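Local coordinates for aldehyde dehydrogenase (Anabaena variabilis, PDB 4H7N), which probably oxidises aldehydes to carboxylic acids with NAD+ as the electron acceptor, at residues A[234-239]-A[268-273]; A[254-259]-A[420-425]; A[53-58]-A[179-184]; A[58-63]-A[90-95]. All blocks are in the same frame, centred on the assembly; numbering follows the deposited sequence.

Interaction 1. Residues A[234-239]-A[268-273]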
loop_
_atom_site.group_PDB
_atom_site.type_symbol
_atom_site.label_atom_id
_atom_site.label_comp_id
_atom_site.label_asym_id
_atom_site.label_seq_id
_atom_site.Cartn_x
_atom_site.Cartn_y
_atom_site.Cartn_z
ATOM N N GLY A 234 9.099 8.141 12.084
ATOM C CA GLY A 234 9.372 8.691 13.386
ATOM C C GLY A 234 8.101 8.795 14.195
ATOM O O GLY A 234 6.994 8.409 13.770
ATOM N N GLY A 235 8.309 9.238 15.411
ATOM C CA GLY A 235 7.321 9.177 16.433
ATOM C C GLY A 235 7.587 10.177 17.547
ATOM O O GLY A 235 8.690 10.710 17.687
ATOM N N LYS A 236 6.544 10.408 18.327
ATOM C CA LYS A 236 6.651 11.096 19.592
ATOM C C LYS A 236 5.852 10.269 20.608
ATOM O O LYS A 236 4.790 10.675 21.141
ATOM C CB LYS A 236 6.113 12.526 19.442
ATOM C CG LYS A 236 6.476 13.446 20.573
ATOM C CD LYS A 236 7.851 14.036 20.421
ATOM C CE LYS A 236 8.210 14.974 21.584
ATOM N NZ LYS A 236 9.675 15.157 21.668
ATOM N N ASP A 237 6.346 9.075 20.863
ATOM C CA ASP A 237 5.544 8.115 21.590
ATOM C C ASP A 237 5.274 8.541 23.049
ATOM O O ASP A 237 6.216 8.878 23.779
ATOM C CB ASP A 237 6.176 6.740 21.552
ATOM C CG ASP A 237 6.168 6.077 20.139
ATOM O OD1 ASP A 237 5.745 6.666 19.069
ATOM O OD2 ASP A 237 6.648 4.900 20.098
ATOM N N PRO A 238 3.985 8.593 23.456
ATOM C CA PRO A 238 3.639 8.901 24.846
ATOM C C PRO A 238 3.507 7.669 25.743
ATOM O O PRO A 238 3.139 6.594 25.270
ATOM C CB PRO A 238 2.333 9.560 24.707
ATOM C CG PRO A 238 1.698 8.889 23.525
ATOM C CD PRO A 238 2.813 8.497 22.612
ATOM N N ALA A 239 3.796 7.847 27.016
ATOM C CA ALA A 239 3.432 6.876 28.059
ATOM C C ALA A 239 2.467 7.557 29.006
ATOM O O ALA A 239 2.687 8.717 29.409
ATOM C CB ALA A 239 4.697 6.396 28.805
ATOM N N SER A 268 11.270 5.583 20.904
ATOM C CA SER A 268 11.621 6.095 22.186
ATOM C C SER A 268 10.363 6.729 22.797
ATOM O O SER A 268 9.634 7.460 22.100
ATOM C CB SER A 268 12.694 7.212 22.031
ATOM O OG SER A 268 13.228 7.445 23.295
ATOM N N ILE A 269 10.179 6.536 24.100
ATOM C CA ILE A 269 9.167 7.265 24.858
ATOM C C ILE A 269 9.676 8.727 24.979
ATOM O O ILE A 269 10.747 8.966 25.545
ATOM C CB ILE A 269 8.932 6.677 26.259
ATOM C CG1 ILE A 269 8.406 5.235 26.214
ATOM C CG2 ILE A 269 7.987 7.592 27.056
ATOM C CD1 ILE A 269 7.152 5.055 25.346
ATOM N N GLU A 270 8.919 9.683 24.458
ATOM C CA GLU A 270 9.364 11.058 24.456
ATOM C C GLU A 270 8.448 12.002 25.241
ATOM O O GLU A 270 8.741 13.175 25.354
ATOM C CB GLU A 270 9.479 11.530 23.018
ATOM C CG GLU A 270 10.669 10.904 22.267
ATOM C CD GLU A 270 11.225 11.749 21.092
ATOM O OE1 GLU A 270 10.822 12.917 20.920
ATOM O OE2 GLU A 270 12.066 11.195 20.327
ATOM N N ARG A 271 7.327 11.497 25.738
ATOM C CA ARG A 271 6.375 12.286 26.548
ATOM C C ARG A 271 5.747 11.367 27.585
ATOM O O ARG A 271 5.366 10.274 27.246
ATOM C CB ARG A 271 5.220 12.796 25.720
ATOM C CG ARG A 271 5.673 13.450 24.453
ATOM C CD ARG A 271 4.491 13.973 23.685
ATOM N NE ARG A 271 3.895 13.013 22.787
ATOM C CZ ARG A 271 2.578 12.862 22.593
ATOM N NH1 ARG A 271 1.682 13.496 23.349
ATOM N NH2 ARG A 271 2.145 12.001 21.689
ATOM N N ILE A 272 5.625 11.831 28.819
ATOM C CA ILE A 272 5.168 11.015 29.918
ATOM C C ILE A 272 4.069 11.761 30.691
ATOM O O ILE A 272 4.291 12.910 31.138
ATOM C CB ILE A 272 6.343 10.686 30.843
ATOM C CG1 ILE A 272 7.429 9.918 30.074
ATOM C CG2 ILE A 272 5.857 9.804 31.966
ATOM C CD1 ILE A 272 8.805 10.041 30.747
ATOM N N TYR A 273 2.888 11.144 30.768
ATOM C CA TYR A 273 1.726 11.711 31.441
ATOM C C TYR A 273 1.412 10.853 32.656
ATOM O O TYR A 273 1.280 9.644 32.524
ATOM C CB TYR A 273 0.539 11.761 30.471
ATOM C CG TYR A 273 0.885 12.549 29.229
ATOM C CD1 TYR A 273 0.851 13.934 29.233
ATOM C CD2 TYR A 273 1.346 11.892 28.078
ATOM C CE1 TYR A 273 1.264 14.666 28.132
ATOM C CE2 TYR A 273 1.729 12.598 26.952
ATOM C CZ TYR A 273 1.694 13.987 26.990
ATOM O OH TYR A 273 2.062 14.651 25.869
HETATM O O HOH W 1 11.210 14.241 24.489
HETATM O O HOH W 2 8.858 8.187 19.721
#

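Interaction 2. Residues A[254-259]-A[420-425]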
loop_
_atom_site.group_PDB
_atom_site.type_symbol
_atom_site.label_atom_id
_atom_site.label_comp_id
_atom_site.label_asym_id
_atom_site.label_seq_id
_atom_site.Cartn_x
_atom_site.Cartn_y
_atom_site.Cartn_z
ATOM N N ILE A 254 9.745 2.915 31.586
ATOM C CA ILE A 254 9.733 4.227 30.911
ATOM C C ILE A 254 11.165 4.767 30.802
ATOM O O ILE A 254 11.555 5.313 29.767
ATOM C CB ILE A 254 8.786 5.195 31.616
ATOM C CG1 ILE A 254 7.343 4.772 31.287
ATOM C CG2 ILE A 254 9.076 6.644 31.244
ATOM C CD1 ILE A 254 6.291 5.323 32.196
ATOM N N LEU A 255 11.980 4.527 31.824
ATOM C CA LEU A 255 13.382 4.933 31.719
ATOM C C LEU A 255 14.067 4.228 30.555
ATOM O O LEU A 255 14.757 4.856 29.729
ATOM C CB LEU A 255 14.101 4.675 33.047
ATOM C CG LEU A 255 15.601 4.918 32.981
ATOM C CD1 LEU A 255 15.872 6.390 32.709
ATOM C CD2 LEU A 255 16.272 4.391 34.229
ATOM N N TRP A 256 13.892 2.917 30.466
ATOM C CA TRP A 256 14.506 2.131 29.392
ATOM C C TRP A 256 13.975 2.589 28.030
ATOM O O TRP A 256 14.718 2.871 27.096
ATOM C CB TRP A 256 14.299 0.629 29.606
ATOM C CG TRP A 256 14.954 -0.153 28.525
ATOM C CD1 TRP A 256 16.292 -0.469 28.425
ATOM C CD2 TRP A 256 14.335 -0.641 27.344
ATOM N NE1 TRP A 256 16.527 -1.156 27.255
ATOM C CE2 TRP A 256 15.346 -1.274 26.571
ATOM C CE3 TRP A 256 13.018 -0.651 26.882
ATOM C CZ2 TRP A 256 15.080 -1.870 25.342
ATOM C CZ3 TRP A 256 12.754 -1.226 25.648
ATOM C CH2 TRP A 256 13.782 -1.828 24.884
ATOM N N GLY A 257 12.671 2.713 27.942
ATOM C CA GLY A 257 12.057 3.133 26.723
ATOM C C GLY A 257 12.478 4.517 26.298
ATOM O O GLY A 257 12.609 4.747 25.106
ATOM N N ALA A 258 12.728 5.415 27.258
ATOM C CA ALA A 258 13.132 6.804 26.902
ATOM C C ALA A 258 14.617 6.995 26.608
ATOM O O ALA A 258 14.949 7.911 25.895
ATOM C CB ALA A 258 12.720 7.767 27.972
ATOM N N VAL A 259 15.510 6.164 27.161
ATOM C CA VAL A 259 16.916 6.448 27.028
ATOM C C VAL A 259 17.780 5.354 26.419
ATOM O O VAL A 259 18.960 5.588 26.174
ATOM C CB VAL A 259 17.534 6.970 28.347
ATOM C CG1 VAL A 259 16.661 8.060 28.939
ATOM C CG2 VAL A 259 17.767 5.836 29.322
ATOM N N ASP A 420 3.931 -2.001 30.159
ATOM C CA ASP A 420 5.312 -1.981 29.722
ATOM C C ASP A 420 5.483 -0.845 28.719
ATOM O O ASP A 420 4.493 -0.170 28.368
ATOM C CB ASP A 420 5.647 -3.307 29.079
ATOM C CG ASP A 420 7.087 -3.691 29.248
ATOM O OD1 ASP A 420 7.964 -2.775 29.319
ATOM O OD2 ASP A 420 7.338 -4.925 29.275
ATOM N N ALA A 421 6.724 -0.590 28.274
ATOM C CA ALA A 421 6.961 0.484 27.304
ATOM C C ALA A 421 7.917 0.045 26.234
ATOM O O ALA A 421 8.842 -0.740 26.496
ATOM C CB ALA A 421 7.506 1.745 27.986
ATOM N N ALA A 422 7.681 0.564 25.021
ATOM C CA ALA A 422 8.515 0.337 23.857
ATOM C C ALA A 422 8.709 -1.105 23.468
ATOM O O ALA A 422 9.794 -1.479 23.006
ATOM C CB ALA A 422 9.887 1.003 24.072
ATOM N N LEU A 423 7.684 -1.929 23.646
ATOM C CA LEU A 423 7.869 -3.364 23.405
ATOM C C LEU A 423 8.175 -3.663 21.983
ATOM O O LEU A 423 8.919 -4.633 21.721
ATOM C CB LEU A 423 6.686 -4.195 23.902
ATOM C CG LEU A 423 6.674 -4.323 25.409
ATOM C CD1 LEU A 423 5.351 -4.850 25.894
ATOM C CD2 LEU A 423 7.826 -5.220 25.875
ATOM N N THR A 424 7.741 -2.797 21.047
ATOM C CA THR A 424 8.053 -3.074 19.641
ATOM C C THR A 424 9.525 -2.954 19.335
ATOM O O THR A 424 9.975 -3.442 18.332
ATOM C CB THR A 424 7.270 -2.244 18.633
ATOM O OG1 THR A 424 7.627 -0.862 18.749
ATOM C CG2 THR A 424 5.784 -2.436 18.890
ATOM N N ALA A 425 10.276 -2.334 20.217
ATOM C CA ALA A 425 11.726 -2.361 20.048
ATOM C C ALA A 425 12.317 -3.760 20.322
ATOM O O ALA A 425 13.361 -4.115 19.786
ATOM C CB ALA A 425 12.361 -1.249 20.902
#

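Interaction 3. Residues A[53-58]-A[179-184]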
loop_
_atom_site.group_PDB
_atom_site.type_symbol
_atom_site.label_atom_id
_atom_site.label_comp_id
_atom_site.label_asym_id
_atom_site.label_seq_id
_atom_site.Cartn_x
_atom_site.Cartn_y
_atom_site.Cartn_z
ATOM N N ILE A 53 16.630 -19.442 1.070
ATOM C CA ILE A 53 16.880 -19.745 2.489
ATOM C C ILE A 53 18.261 -20.335 2.658
ATOM O O ILE A 53 19.016 -19.884 3.506
ATOM C CB ILE A 53 15.794 -20.675 3.091
ATOM C CG1 ILE A 53 14.456 -19.933 3.145
ATOM C CG2 ILE A 53 16.147 -21.100 4.522
ATOM C CD1 ILE A 53 13.253 -20.830 3.431
ATOM N N THR A 54 18.619 -21.336 1.872
ATOM C CA THR A 54 19.966 -21.920 2.025
ATOM C C THR A 54 21.049 -20.839 1.915
ATOM O O THR A 54 21.954 -20.776 2.712
ATOM C CB THR A 54 20.171 -23.036 1.003
ATOM O OG1 THR A 54 19.224 -24.057 1.299
ATOM C CG2 THR A 54 21.611 -23.636 1.036
ATOM N N THR A 55 20.903 -19.981 0.917
ATOM C CA THR A 55 21.833 -18.920 0.645
ATOM C C THR A 55 21.918 -17.925 1.794
ATOM O O THR A 55 22.996 -17.568 2.202
ATOM C CB THR A 55 21.386 -18.192 -0.641
ATOM O OG1 THR A 55 21.425 -19.112 -1.723
ATOM C CG2 THR A 55 22.277 -17.093 -0.987
ATOM N N LEU A 56 20.779 -17.491 2.328
ATOM C CA LEU A 56 20.776 -16.549 3.441
ATOM C C LEU A 56 21.449 -17.182 4.652
ATOM O O LEU A 56 22.220 -16.521 5.367
ATOM C CB LEU A 56 19.332 -16.102 3.792
ATOM C CG LEU A 56 18.838 -14.822 3.122
ATOM C CD1 LEU A 56 19.666 -13.612 3.501
ATOM C CD2 LEU A 56 18.863 -14.870 1.623
ATOM N N GLN A 57 21.191 -18.467 4.893
ATOM C CA GLN A 57 21.872 -19.142 6.002
ATOM C C GLN A 57 23.391 -19.238 5.772
ATOM O O GLN A 57 24.160 -19.183 6.736
ATOM C CB GLN A 57 21.260 -20.539 6.282
ATOM C CG GLN A 57 19.828 -20.415 6.846
ATOM C CD GLN A 57 19.774 -19.903 8.298
ATOM O OE1 GLN A 57 20.603 -20.235 9.125
ATOM N NE2 GLN A 57 18.778 -19.115 8.605
ATOM N N GLN A 58 23.819 -19.437 4.526
ATOM C CA GLN A 58 25.261 -19.415 4.197
ATOM C C GLN A 58 25.846 -18.038 4.504
ATOM O O GLN A 58 26.957 -17.949 5.019
ATOM C CB GLN A 58 25.555 -19.735 2.715
ATOM C CG GLN A 58 25.725 -21.186 2.398
ATOM C CD GLN A 58 25.364 -21.595 0.961
ATOM O OE1 GLN A 58 25.135 -20.768 0.066
ATOM N NE2 GLN A 58 25.327 -22.922 0.741
ATOM N N VAL A 179 29.305 -15.742 -0.925
ATOM C CA VAL A 179 28.033 -16.414 -1.198
ATOM C C VAL A 179 27.581 -16.096 -2.613
ATOM O O VAL A 179 26.960 -15.059 -2.866
ATOM C CB VAL A 179 26.959 -15.939 -0.225
ATOM C CG1 VAL A 179 25.651 -16.635 -0.532
ATOM C CG2 VAL A 179 27.388 -16.212 1.205
ATOM N N PRO A 180 27.880 -16.985 -3.554
ATOM C CA PRO A 180 27.806 -16.510 -4.942
ATOM C C PRO A 180 26.379 -16.225 -5.427
ATOM O O PRO A 180 26.172 -15.284 -6.188
ATOM C CB PRO A 180 28.500 -17.626 -5.735
ATOM C CG PRO A 180 28.389 -18.835 -4.849
ATOM C CD PRO A 180 28.485 -18.324 -3.441
ATOM N N GLU A 181 25.384 -16.920 -4.903
ATOM C CA GLU A 181 24.014 -16.649 -5.358
ATOM C C GLU A 181 23.394 -15.338 -4.814
ATOM O O GLU A 181 22.404 -14.886 -5.325
ATOM C CB GLU A 181 23.131 -17.830 -5.010
ATOM C CG GLU A 181 23.604 -19.135 -5.659
ATOM C CD GLU A 181 23.171 -19.301 -7.122
ATOM O OE1 GLU A 181 22.674 -18.326 -7.773
ATOM O OE2 GLU A 181 23.307 -20.448 -7.627
ATOM N N LEU A 182 23.993 -14.712 -3.816
ATOM C CA LEU A 182 23.407 -13.528 -3.207
ATOM C C LEU A 182 24.127 -12.268 -3.606
ATOM O O LEU A 182 23.558 -11.177 -3.555
ATOM C CB LEU A 182 23.458 -13.678 -1.710
ATOM C CG LEU A 182 22.701 -12.738 -0.793
ATOM C CD1 LEU A 182 21.207 -12.794 -1.053
ATOM C CD2 LEU A 182 22.988 -13.156 0.632
ATOM N N ARG A 183 25.383 -12.410 -4.011
ATOM C CA ARG A 183 26.267 -11.271 -4.050
ATOM C C ARG A 183 25.967 -10.374 -5.235
ATOM O O ARG A 183 26.361 -9.238 -5.231
ATOM C CB ARG A 183 27.754 -11.710 -4.104
ATOM C CG ARG A 183 28.122 -12.564 -5.313
ATOM C CD ARG A 183 29.636 -12.708 -5.506
ATOM N NE ARG A 183 30.273 -11.388 -5.616
ATOM C CZ ARG A 183 31.574 -11.178 -5.765
ATOM N NH1 ARG A 183 32.431 -12.201 -5.847
ATOM N NH2 ARG A 183 32.016 -9.929 -5.836
ATOM N N ASP A 184 25.255 -10.849 -6.234
ATOM C CA ASP A 184 24.806 -9.937 -7.280
ATOM C C ASP A 184 23.350 -9.461 -7.142
ATOM O O ASP A 184 22.908 -8.644 -7.942
ATOM C CB ASP A 184 25.036 -10.557 -8.627
ATOM C CG ASP A 184 26.519 -10.784 -8.896
ATOM O OD1 ASP A 184 27.342 -9.863 -8.702
ATOM O OD2 ASP A 184 26.845 -11.901 -9.279
#

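Interaction 4. Residues A[58-63]-A[90-95]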
loop_
_atom_site.group_PDB
_atom_site.type_symbol
_atom_site.label_atom_id
_atom_site.label_comp_id
_atom_site.label_asym_id
_atom_site.label_seq_id
_atom_site.Cartn_x
_atom_site.Cartn_y
_atom_site.Cartn_z
ATOM N N GLN A 58 23.819 -19.437 4.526
ATOM C CA GLN A 58 25.261 -19.415 4.197
ATOM C C GLN A 58 25.846 -18.038 4.504
ATOM O O GLN A 58 26.957 -17.949 5.019
ATOM C CB GLN A 58 25.555 -19.735 2.715
ATOM C CG GLN A 58 25.725 -21.186 2.398
ATOM C CD GLN A 58 25.364 -21.595 0.961
ATOM O OE1 GLN A 58 25.135 -20.768 0.066
ATOM N NE2 GLN A 58 25.327 -22.922 0.741
ATOM N N TRP A 59 25.098 -16.982 4.160
ATOM C CA TRP A 59 25.507 -15.599 4.452
ATOM C C TRP A 59 25.586 -15.394 5.966
ATOM O O TRP A 59 26.604 -14.887 6.481
ATOM C CB TRP A 59 24.570 -14.578 3.768
ATOM C CG TRP A 59 25.026 -13.168 3.880
ATOM C CD1 TRP A 59 26.303 -12.713 3.729
ATOM C CD2 TRP A 59 24.236 -12.032 4.153
ATOM N NE1 TRP A 59 26.344 -11.385 3.869
ATOM C CE2 TRP A 59 25.104 -10.926 4.165
ATOM C CE3 TRP A 59 22.873 -11.830 4.388
ATOM C CZ2 TRP A 59 24.672 -9.648 4.409
ATOM C CZ3 TRP A 59 22.442 -10.566 4.636
ATOM C CH2 TRP A 59 23.343 -9.479 4.659
ATOM N N LYS A 60 24.584 -15.875 6.694
ATOM C CA LYS A 60 24.606 -15.800 8.139
ATOM C C LYS A 60 25.846 -16.513 8.736
ATOM O O LYS A 60 26.526 -15.991 9.629
ATOM C CB LYS A 60 23.340 -16.403 8.756
ATOM C CG LYS A 60 23.225 -16.105 10.233
ATOM C CD LYS A 60 21.991 -16.717 10.895
ATOM C CE LYS A 60 22.375 -17.969 11.629
ATOM N NZ LYS A 60 21.243 -18.873 11.903
ATOM N N GLN A 61 26.140 -17.696 8.236
ATOM C CA GLN A 61 27.340 -18.392 8.683
ATOM C C GLN A 61 28.614 -17.585 8.461
ATOM O O GLN A 61 29.459 -17.532 9.352
ATOM C CB GLN A 61 27.469 -19.793 8.050
ATOM C CG GLN A 61 26.470 -20.789 8.641
ATOM C CD GLN A 61 26.479 -20.784 10.176
ATOM O OE1 GLN A 61 27.550 -20.845 10.818
ATOM N NE2 GLN A 61 25.297 -20.695 10.771
ATOM N N ALA A 62 28.768 -16.992 7.285
ATOM C CA ALA A 62 29.935 -16.179 6.987
ATOM C C ALA A 62 30.033 -14.956 7.900
ATOM O O ALA A 62 31.115 -14.603 8.325
ATOM C CB ALA A 62 29.956 -15.739 5.520
ATOM N N ILE A 63 28.914 -14.304 8.170
ATOM C CA ILE A 63 28.894 -13.169 9.072
ATOM C C ILE A 63 29.291 -13.614 10.454
ATOM O O ILE A 63 30.113 -12.967 11.117
ATOM C CB ILE A 63 27.489 -12.530 9.145
ATOM C CG1 ILE A 63 27.120 -11.929 7.819
ATOM C CG2 ILE A 63 27.414 -11.483 10.244
ATOM C CD1 ILE A 63 25.615 -11.752 7.646
ATOM N N SER A 90 19.839 -9.473 17.234
ATOM C CA SER A 90 18.526 -9.211 16.656
ATOM C C SER A 90 18.509 -9.375 15.115
ATOM O O SER A 90 17.609 -10.019 14.532
ATOM C CB SER A 90 18.057 -7.843 17.109
ATOM O OG SER A 90 17.040 -7.341 16.239
ATOM N N PHE A 91 19.510 -8.835 14.438
ATOM C CA PHE A 91 19.724 -9.121 12.993
ATOM C C PHE A 91 19.819 -10.631 12.687
ATOM O O PHE A 91 19.151 -11.142 11.804
ATOM C CB PHE A 91 21.019 -8.417 12.513
ATOM C CG PHE A 91 21.463 -8.794 11.122
ATOM C CD1 PHE A 91 20.622 -8.690 10.063
ATOM C CD2 PHE A 91 22.729 -9.222 10.890
ATOM C CE1 PHE A 91 21.040 -9.006 8.788
ATOM C CE2 PHE A 91 23.167 -9.520 9.644
ATOM C CZ PHE A 91 22.318 -9.398 8.580
ATOM N N LEU A 92 20.676 -11.326 13.405
ATOM C CA LEU A 92 20.832 -12.765 13.196
ATOM C C LEU A 92 19.526 -13.560 13.432
ATOM O O LEU A 92 19.200 -14.463 12.661
ATOM C CB LEU A 92 21.945 -13.320 14.077
ATOM C CG LEU A 92 23.346 -12.746 13.800
ATOM C CD1 LEU A 92 24.307 -13.233 14.874
ATOM C CD2 LEU A 92 23.861 -13.086 12.417
ATOM N N ALA A 93 18.780 -13.213 14.465
ATOM C CA ALA A 93 17.501 -13.905 14.735
ATOM C C ALA A 93 16.478 -13.561 13.688
ATOM O O ALA A 93 15.601 -14.364 13.367
ATOM C CB ALA A 93 16.950 -13.581 16.119
ATOM N N SER A 94 16.564 -12.353 13.148
ATOM C CA SER A 94 15.620 -11.968 12.116
ATOM C C SER A 94 15.847 -12.773 10.797
ATOM O O SER A 94 14.895 -13.148 10.114
ATOM C CB SER A 94 15.672 -10.445 11.957
ATOM O OG SER A 94 15.124 -10.083 10.737
ATOM N N ILE A 95 17.092 -13.109 10.468
ATOM C CA ILE A 95 17.339 -13.911 9.314
ATOM C C ILE A 95 16.673 -15.278 9.517
ATOM O O ILE A 95 15.984 -15.806 8.614
ATOM C CB ILE A 95 18.858 -14.129 9.124
ATOM C CG1 ILE A 95 19.573 -12.817 8.699
ATOM C CG2 ILE A 95 19.105 -15.216 8.084
ATOM C CD1 ILE A 95 21.090 -13.010 8.556
#

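Interaction 1. Residues A[234-239]-A[268-273]
Pro238 lies over one face of the Arg271 guanidinium, its CB above the centre of the group, while the carbonyl oxygen of Lys236 sits at the edge, close to the plane. Two nitrogens grip that oxygen side-on: Arg271 NE is 3.0 Å from Lys236 O, and Arg271 NH2, also 3.0 Å from Lys236 O, comes in almost head-on to the carbonyl. The ring of Tyr273 receives the same proline at its edge, with Pro238 CB 3.8 Å from Tyr273 CE2. A bend in the arginine chain at chi3 (-88°) brings the guanidinium alongside the proline. Arg271 NH1 donates to Tyr273 OH at 2.8 Å, the hydroxyl also bonds His356, and the carbonyls of Leu384 and Ala385 take further N-H groups of the guanidinium. Replacing Arg271 with alanine would probably leave Lys236 O without either donor and open a gap beside Pro238.

Lys236 crosses Glu270 at about a right angle and forms a salt bridge, Lys236 NZ to Glu270 OE1 at 2.6 Å. Backbone amides of Thr365 and Phe366 hold the carboxylate as well, while the carbonyls of Val360 and Glu363 bind the ammonium.

Backbone bonds join the strands in parallel: Glu270 N to Asp237 O at 2.9 Å, then Ala239 N to Arg271 O and Tyr273 N to Ala239 O. On the sheet face away from Arg271, Ala239 CB packs on Ile269 CG2. The two strands are neighbours in a beta-alpha-beta crossover through helix 247-259, in the seven-stranded sheet, and the first follows closely on the predicted active-site Glu232.

Interaction 2. Residues A[254-259]-A[420-425]
Trp256 reaches from its helix to Ala421, Ala422 and Ala425, and these contacts are of van der Waals kind, without a hydrogen bond between the segments. The carbonyl oxygens of Ala421 and Ala422 lie at the edge of the indole; Ala421 O is 4.0 Å from Trp256 CZ3. The methyls of Ala422 and Ala425 approach the ring obliquely, Ala422 CB at 4.0 Å from Trp256 CZ3. With CG anti to the backbone N (chi1 -179°), the indole is carried toward the loop.

Backbone-to-methyl packing brings the segments nearest at Gly257, whose CA is 4.0 Å from Ala422 CB. A side chain at Gly257 would point at the loop, and its CB would sit tightly against Ala421 CB. Ile254 adds a looser apolar contact, Ile254 CG1 to Ala421 CB at 4.5 Å.

Polar bonds stay within the loop's own surroundings: Ala421 N donates to Asp420 OD1 at 2.7 Å, on the anti side of the carboxylate, and Leu423 N bonds Ser417 OG.

Trp256 also meets the rings of Trp470, Trp471 and Phe472 of the second subunit. The helix of the beta-alpha-beta unit and the loop after strand 415-418 thus together form a hydrophobic seat for the partner's C-terminal tail, a feature of the dimer interface.

Interaction 3. Residues A[53-58]-A[179-184]
Thr55 faces the loop of Val179, Glu181 and Leu182, and from its CB the side chain forks into a polar and an apolar branch. Thr55 OG1 is hydrogen-bonded to the carbonyl of Gly51, one turn back in the helix, and passes Glu181 CB at 3.9 Å. The methyl takes the other course: with OG1 beside the backbone N (chi1 -62°), CG2 is anti to that N and enters the angle between two loop side chains. There Thr55 CG2 presses on Val179 CG1 at 3.4 Å, closer than ordinary carbon contact, and meets Leu182 CB at 3.7 Å.

Val179 splits its branches along the helix. While CG1 takes the threonine methyl, Val179 CG2 comes within 4.1 Å of Gln58 C. Leu182, crossing Leu56 at about a right angle, adds a contact between its CD1 and Leu56 CD2 at 4.1 Å. The carboxylate of Glu181 turns from this surface to a salt bridge with Arg43.

Helix 48-64 thus lies against the loop that runs from helix 169-176 to strand 186-188. Trp44 of helix 27-46 packs on Thr55, Leu56 and Leu182, while Leu176 backs Leu182 and Ile148 of helix 147-153 touches Leu56.

Interaction 4. Residues A[58-63]-A[90-95]
Phe91 turns the edge of its ring to the face of Trp59 in an offset edge-to-face pair. The planes stand at 78°, with the centroid of the tryptophan six-membered ring 6.0 Å from that of the phenylalanine. The closest atoms are Phe91 CZ and Trp59 CH2, 4.1 Å apart. Both rings leave their helices with CG anti to the backbone N, which carries them out to meet beside the helices.

Aliphatic contacts make up the remainder. Ile63 bridges the two rings: its CD1 lies over the centre of a Trp59 face and touches the edge of Phe91, 3.9 Å from Phe91 CE2. Leu92 and Ile95 pack on the hydrocarbon part of Lys60, which they cross at a slant. Lys60 CG is 3.8 Å from Leu92 CD2, and Lys60 CB is 4.1 Å from Ile95 CD1. Further along, Lys60 CD comes within 4.0 Å of Leu92 O.

The charged end is held separately. A bend at chi3 (100°) breaks the otherwise straight Lys60 chain, and NZ forms a salt bridge with Asp96 and a hydrogen bond with Gln57, so the methylenes serve as apolar packing while the ammonium keeps polar partners.

The helix segments run antiparallel at 159°, their axes 10.8 Å apart at closest approach. Helices 48-64 and 82-106 thus pair side by side, with Met144 of helix 139-144 touching both aromatic rings and Ala175 of helix 169-176 packing on Trp59 and Ile63.

In the fold
Interactions 3 and 4 come first along the chain, with 58-63/90-95 nested inside the loop closed by 53-58/179-184. They share helix 48-64 and Gln58, and their centres lie 11 Å apart; Trp59 packs on Val179 and Leu182, so the two contacts touch. Interactions 1 and 2, later in the sequence, have centres 9 Å apart and alternating segments. Helix 247-259 lies between the two strands of interaction 1 and supplies half of interaction 2, and Gly257 O probably accepts a hydrogen bond from Ile269 N. Interactions 1 and 3 lie on opposite sides of the chain's centre, their centres 39 Å apart, while the nearest atoms of interactions 2 and 4 are about 6 Å apart. Glu232, the predicted active-site residue, lies near interactions 1 and 2.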